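Local coordinates for hypothetical shikimate 5-dehydrogenase-like protein HI0607 (Haemophilus influenzae, PDB 1NPY) that catalyses, in vitro, the NADP(+)-dependent oxidation of shikimate to 3-dehydroshikimate, though so weakly that shikimate may not be its biological substrate, at residues Leu74-Asn88 / Asn94-Ala106. Numbering follows the deposited sequence.
Sequences LDEIHPSAQAIESVN and NGFLRAYNTDYIA
With CG of N88 standing between its backbone N and carbonyl carbon (chi1 88°), the amide turns across T102 at the start of helix 102-113. Its OD1 takes the T102 N-H at 2.8 Å, tilted from the amide plane, while ND2 donates in that plane to T102 OG1. N101 instead swings CG opposite its own N (chi1 -167°), which carries ND2 to S86 O at 3.0 Å, above the carbonyl plane of S86 rather than on a lone pair, and leaves OD1 to N-cap the helix through Y104 N. The CD1 methyl of I84 lies against the N101 amide, and S80 OG receives the N101 N-H almost straight (2.9 Å, 173°). Strand 76-77, at one edge of the six-stranded mixed sheet of the substrate-binding domain of the shikimate dehydrogenase family, runs parallel to strand 96-100: A99 N donates to E76 O, and H78 N to A99 O. On one face of this sheet edge, A99 CB sits among methyls of L74, I77 and V87. On the other, E76 OE1 is gripped from opposite faces of its carboxylate plane by R98 NE (3.0 Å, a salt bridge) and H78 NE2 (2.6 Å). R98 also pairs with D93, and the H78 ring lies obliquely against that of Y100, H78 CG 3.6 Å from Y100 CE1. Just before strand 76-77, D75 OD2 accepts the L97 N-H through its anti lone pair, in addition to a salt bridge with R53, while D75 CB covers a face of the F96 ring. Beyond the sheet, A83 CB lies over the Y104 ring, 4.2 Å from its centroid. One water accepts from N88 ND2 and donates to OD2 of D103, inferred to bind substrate; S86 OG is hydrogen-bonded to E68, close to K67, the inferred proton donor/acceptor.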
loop_
_atom_site.group_PDB
_atom_site.type_symbol
_atom_site.label_atom_id
_atom_site.label_comp_id
_atom_site.label_asym_id
_atom_site.label_seq_id
_atom_site.Cartn_x
_atom_site.Cartn_y
_atom_site.Cartn_z
ATOM N N LEU A 74 15.632 5.676 -12.708
ATOM C CA LEU A 74 15.116 4.384 -13.142
ATOM C C LEU A 74 14.958 4.373 -14.650
ATOM O O LEU A 74 14.845 5.405 -15.318
ATOM C CB LEU A 74 13.775 4.077 -12.485
ATOM C CG LEU A 74 13.846 4.292 -10.965
ATOM C CD1 LEU A 74 12.484 4.061 -10.367
ATOM C CD2 LEU A 74 14.883 3.385 -10.373
ATOM N N ASP A 75 14.939 3.166 -15.188
ATOM C CA ASP A 75 14.900 2.988 -16.629
ATOM C C ASP A 75 13.505 2.896 -17.250
ATOM O O ASP A 75 13.297 3.292 -18.402
ATOM C CB ASP A 75 15.765 1.795 -17.023
ATOM C CG ASP A 75 17.204 1.986 -16.627
ATOM O OD1 ASP A 75 17.814 2.959 -17.127
ATOM O OD2 ASP A 75 17.780 1.264 -15.794
ATOM N N GLU A 76 12.538 2.360 -16.520
ATOM C CA GLU A 76 11.210 2.140 -17.076
ATOM C C GLU A 76 10.164 2.133 -15.977
ATOM O O GLU A 76 10.232 1.309 -15.068
ATOM C CB GLU A 76 11.218 0.785 -17.762
ATOM C CG GLU A 76 9.971 0.448 -18.558
ATOM C CD GLU A 76 10.125 -0.898 -19.233
ATOM O OE1 GLU A 76 9.943 -1.929 -18.561
ATOM O OE2 GLU A 76 10.490 -0.930 -20.428
ATOM N N ILE A 77 9.242 3.081 -16.049
ATOM C CA ILE A 77 8.200 3.228 -15.033
ATOM C C ILE A 77 6.973 2.499 -15.565
ATOM O O ILE A 77 6.393 2.872 -16.587
ATOM C CB ILE A 77 7.867 4.711 -14.779
ATOM C CG1 ILE A 77 9.121 5.554 -14.546
ATOM C CG2 ILE A 77 6.904 4.854 -13.608
ATOM C CD1 ILE A 77 9.839 5.295 -13.272
ATOM N N HIS A 78 6.621 1.411 -14.889
ATOM C CA HIS A 78 5.444 0.633 -15.244
ATOM C C HIS A 78 4.129 1.284 -14.844
ATOM O O HIS A 78 4.117 2.200 -14.028
ATOM C CB HIS A 78 5.628 -0.781 -14.700
ATOM C CG HIS A 78 6.428 -1.631 -15.630
ATOM N ND1 HIS A 78 5.878 -2.678 -16.333
ATOM C CD2 HIS A 78 7.715 -1.532 -16.039
ATOM C CE1 HIS A 78 6.794 -3.203 -17.124
ATOM N NE2 HIS A 78 7.913 -2.520 -16.974
ATOM N N PRO A 79 3.020 0.844 -15.427
ATOM C CA PRO A 79 1.733 1.532 -15.258
ATOM C C PRO A 79 1.263 1.696 -13.822
ATOM O O PRO A 79 0.652 2.734 -13.544
ATOM C CB PRO A 79 0.754 0.658 -16.049
ATOM C CG PRO A 79 1.615 -0.001 -17.082
ATOM C CD PRO A 79 2.937 -0.261 -16.404
ATOM N N SER A 80 1.566 0.730 -12.959
ATOM C CA SER A 80 1.204 0.906 -11.550
ATOM C C SER A 80 1.833 2.147 -10.919
ATOM O O SER A 80 1.197 2.846 -10.125
ATOM C CB SER A 80 1.578 -0.325 -10.725
ATOM O OG SER A 80 2.924 -0.727 -10.821
ATOM N N ALA A 81 3.101 2.395 -11.231
ATOM C CA ALA A 81 3.799 3.566 -10.709
ATOM C C ALA A 81 3.397 4.813 -11.494
ATOM O O ALA A 81 3.271 5.882 -10.911
ATOM C CB ALA A 81 5.320 3.360 -10.734
ATOM N N GLN A 82 3.097 4.676 -12.784
ATOM C CA GLN A 82 2.638 5.812 -13.580
ATOM C C GLN A 82 1.290 6.340 -13.108
ATOM O O GLN A 82 1.062 7.538 -13.152
ATOM C CB GLN A 82 2.508 5.440 -15.060
ATOM C CG GLN A 82 3.842 5.116 -15.724
ATOM C CD GLN A 82 3.715 4.736 -17.186
ATOM O OE1 GLN A 82 2.861 3.934 -17.562
ATOM N NE2 GLN A 82 4.615 5.263 -18.001
ATOM N N ALA A 83 0.445 5.452 -12.601
ATOM C CA ALA A 83 -0.930 5.758 -12.240
ATOM C C ALA A 83 -1.012 6.789 -11.123
ATOM O O ALA A 83 -1.982 7.550 -11.056
ATOM C CB ALA A 83 -1.657 4.497 -11.850
ATOM N N ILE A 84 0.019 6.817 -10.278
ATOM C CA ILE A 84 0.109 7.745 -9.165
ATOM C C ILE A 84 1.435 8.501 -9.072
ATOM O O ILE A 84 1.665 9.202 -8.083
ATOM C CB ILE A 84 -0.199 7.015 -7.850
ATOM C CG1 ILE A 84 0.757 5.839 -7.669
ATOM C CG2 ILE A 84 -1.635 6.496 -7.815
ATOM C CD1 ILE A 84 0.637 5.113 -6.319
ATOM N N GLU A 85 2.254 8.400 -10.113
ATOM C CA GLU A 85 3.568 9.032 -10.201
ATOM C C GLU A 85 4.384 8.863 -8.923
ATOM O O GLU A 85 4.906 9.802 -8.329
ATOM C CB GLU A 85 3.468 10.484 -10.689
ATOM C CG GLU A 85 2.876 10.587 -12.094
ATOM C CD GLU A 85 3.609 9.875 -13.234
ATOM O OE1 GLU A 85 2.965 9.715 -14.304
ATOM O OE2 GLU A 85 4.792 9.454 -13.153
ATOM N N SER A 86 4.478 7.616 -8.471
ATOM C CA SER A 86 5.182 7.292 -7.234
ATOM C C SER A 86 5.614 5.832 -7.326
ATOM O O SER A 86 4.788 5.002 -7.694
ATOM C CB SER A 86 4.231 7.411 -6.039
ATOM O OG SER A 86 4.909 7.339 -4.799
ATOM N N VAL A 87 6.839 5.513 -6.925
ATOM C CA VAL A 87 7.427 4.181 -7.008
ATOM C C VAL A 87 7.656 3.610 -5.618
ATOM O O VAL A 87 8.219 4.302 -4.754
ATOM C CB VAL A 87 8.784 4.253 -7.735
ATOM C CG1 VAL A 87 9.541 2.934 -7.687
ATOM C CG2 VAL A 87 8.549 4.618 -9.196
ATOM N N ASN A 88 7.260 2.362 -5.388
ATOM C CA ASN A 88 7.598 1.687 -4.135
ATOM C C ASN A 88 8.372 0.386 -4.355
ATOM O O ASN A 88 8.733 -0.321 -3.422
ATOM C CB ASN A 88 6.370 1.485 -3.254
ATOM C CG ASN A 88 5.646 0.187 -3.563
ATOM O OD1 ASN A 88 5.680 -0.234 -4.721
ATOM N ND2 ASN A 88 5.024 -0.452 -2.556
ATOM N N ASN A 94 19.046 -7.345 -15.299
ATOM C CA ASN A 94 20.361 -7.184 -15.930
ATOM C C ASN A 94 20.832 -5.758 -16.147
ATOM O O ASN A 94 21.377 -5.381 -17.192
ATOM C CB ASN A 94 20.431 -7.894 -17.277
ATOM C CG ASN A 94 20.000 -9.326 -17.184
ATOM O OD1 ASN A 94 20.694 -10.162 -16.604
ATOM N ND2 ASN A 94 18.822 -9.611 -17.724
ATOM N N GLY A 95 20.611 -4.940 -15.125
ATOM C CA GLY A 95 20.993 -3.545 -15.158
ATOM C C GLY A 95 19.897 -2.585 -15.577
ATOM O O GLY A 95 20.139 -1.387 -15.494
ATOM N N PHE A 96 18.722 -3.067 -15.991
ATOM C CA PHE A 96 17.616 -2.256 -16.474
ATOM C C PHE A 96 16.613 -2.215 -15.329
ATOM O O PHE A 96 16.084 -3.249 -14.955
ATOM C CB PHE A 96 16.990 -2.881 -17.728
ATOM C CG PHE A 96 16.021 -2.010 -18.451
ATOM C CD1 PHE A 96 16.416 -1.001 -19.304
ATOM C CD2 PHE A 96 14.668 -2.231 -18.287
ATOM C CE1 PHE A 96 15.470 -0.225 -19.966
ATOM C CE2 PHE A 96 13.743 -1.486 -18.952
ATOM C CZ PHE A 96 14.136 -0.482 -19.808
ATOM N N LEU A 97 16.478 -1.050 -14.695
ATOM C CA LEU A 97 15.639 -0.905 -13.515
ATOM C C LEU A 97 14.204 -0.544 -13.871
ATOM O O LEU A 97 13.908 0.577 -14.292
ATOM C CB LEU A 97 16.192 0.164 -12.574
ATOM C CG LEU A 97 17.648 0.016 -12.115
ATOM C CD1 LEU A 97 18.104 1.015 -11.065
ATOM C CD2 LEU A 97 17.888 -1.386 -11.586
ATOM N N ARG A 98 13.306 -1.472 -13.562
ATOM C CA ARG A 98 11.884 -1.334 -13.827
ATOM C C ARG A 98 11.185 -1.013 -12.500
ATOM O O ARG A 98 11.547 -1.543 -11.442
ATOM C CB ARG A 98 11.292 -2.605 -14.433
ATOM C CG ARG A 98 11.921 -3.088 -15.734
ATOM C CD ARG A 98 11.122 -4.206 -16.400
ATOM N NE ARG A 98 11.446 -4.366 -17.824
ATOM C CZ ARG A 98 12.327 -5.219 -18.332
ATOM N NH1 ARG A 98 13.017 -6.022 -17.549
ATOM N NH2 ARG A 98 12.522 -5.296 -19.647
ATOM N N ALA A 99 10.270 -0.057 -12.572
ATOM C CA ALA A 99 9.634 0.543 -11.401
ATOM C C ALA A 99 8.153 0.199 -11.386
ATOM O O ALA A 99 7.493 0.382 -12.403
ATOM C CB ALA A 99 9.781 2.056 -11.456
ATOM N N TYR A 100 7.640 -0.151 -10.205
ATOM C CA TYR A 100 6.242 -0.507 -9.970
ATOM C C TYR A 100 5.731 0.151 -8.689
ATOM O O TYR A 100 6.484 0.701 -7.892
ATOM C CB TYR A 100 6.100 -2.025 -9.771
ATOM C CG TYR A 100 6.635 -2.847 -10.920
ATOM C CD1 TYR A 100 5.802 -3.309 -11.936
ATOM C CD2 TYR A 100 7.990 -3.140 -11.005
ATOM C CE1 TYR A 100 6.337 -4.042 -12.997
ATOM C CE2 TYR A 100 8.521 -3.897 -12.045
ATOM C CZ TYR A 100 7.684 -4.351 -13.031
ATOM O OH TYR A 100 8.219 -5.071 -14.084
ATOM N N ASN A 101 4.413 0.143 -8.539
ATOM C CA ASN A 101 3.826 0.525 -7.266
ATOM C C ASN A 101 2.882 -0.572 -6.795
ATOM O O ASN A 101 1.739 -0.637 -7.224
ATOM C CB ASN A 101 3.179 1.899 -7.285
ATOM C CG ASN A 101 2.871 2.364 -5.882
ATOM O OD1 ASN A 101 2.166 1.662 -5.178
ATOM N ND2 ASN A 101 3.478 3.464 -5.446
ATOM N N THR A 102 3.366 -1.392 -5.867
ATOM C CA THR A 102 2.579 -2.508 -5.361
ATOM C C THR A 102 1.524 -2.120 -4.332
ATOM O O THR A 102 0.636 -2.919 -4.059
ATOM C CB THR A 102 3.418 -3.660 -4.814
ATOM O OG1 THR A 102 4.242 -3.211 -3.736
ATOM C CG2 THR A 102 4.316 -4.268 -5.856
ATOM N N ASP A 103 1.568 -0.911 -3.785
ATOM C CA ASP A 103 0.413 -0.441 -3.039
ATOM C C ASP A 103 -0.809 -0.294 -3.953
ATOM O O ASP A 103 -1.895 -0.767 -3.618
ATOM C CB ASP A 103 0.716 0.890 -2.380
ATOM C CG ASP A 103 1.607 0.748 -1.170
ATOM O OD1 ASP A 103 1.558 -0.269 -0.429
ATOM O OD2 ASP A 103 2.336 1.711 -0.866
ATOM N N TYR A 104 -0.622 0.352 -5.103
ATOM C CA TYR A 104 -1.658 0.446 -6.117
ATOM C C TYR A 104 -2.126 -0.948 -6.554
ATOM O O TYR A 104 -3.327 -1.228 -6.593
ATOM C CB TYR A 104 -1.140 1.290 -7.293
ATOM C CG TYR A 104 -2.043 1.255 -8.500
ATOM C CD1 TYR A 104 -3.120 2.133 -8.613
ATOM C CD2 TYR A 104 -1.869 0.293 -9.500
ATOM C CE1 TYR A 104 -3.996 2.045 -9.685
ATOM C CE2 TYR A 104 -2.727 0.228 -10.580
ATOM C CZ TYR A 104 -3.778 1.112 -10.674
ATOM O OH TYR A 104 -4.633 1.006 -11.756
ATOM N N ILE A 105 -1.187 -1.830 -6.887
ATOM C CA ILE A 105 -1.540 -3.185 -7.312
ATOM C C ILE A 105 -2.355 -3.880 -6.226
ATOM O O ILE A 105 -3.356 -4.531 -6.530
ATOM C CB ILE A 105 -0.301 -3.988 -7.740
ATOM C CG1 ILE A 105 0.395 -3.324 -8.930
ATOM C CG2 ILE A 105 -0.638 -5.416 -8.152
ATOM C CD1 ILE A 105 1.758 -3.883 -9.219
ATOM N N ALA A 106 -1.914 -3.792 -4.976
ATOM C CA ALA A 106 -2.614 -4.444 -3.867
ATOM C C ALA A 106 -4.047 -3.952 -3.726
ATOM O O ALA A 106 -4.950 -4.756 -3.471
ATOM C CB ALA A 106 -1.857 -4.263 -2.541
HETATM O O HOH W 1 4.951 0.696 0.037
#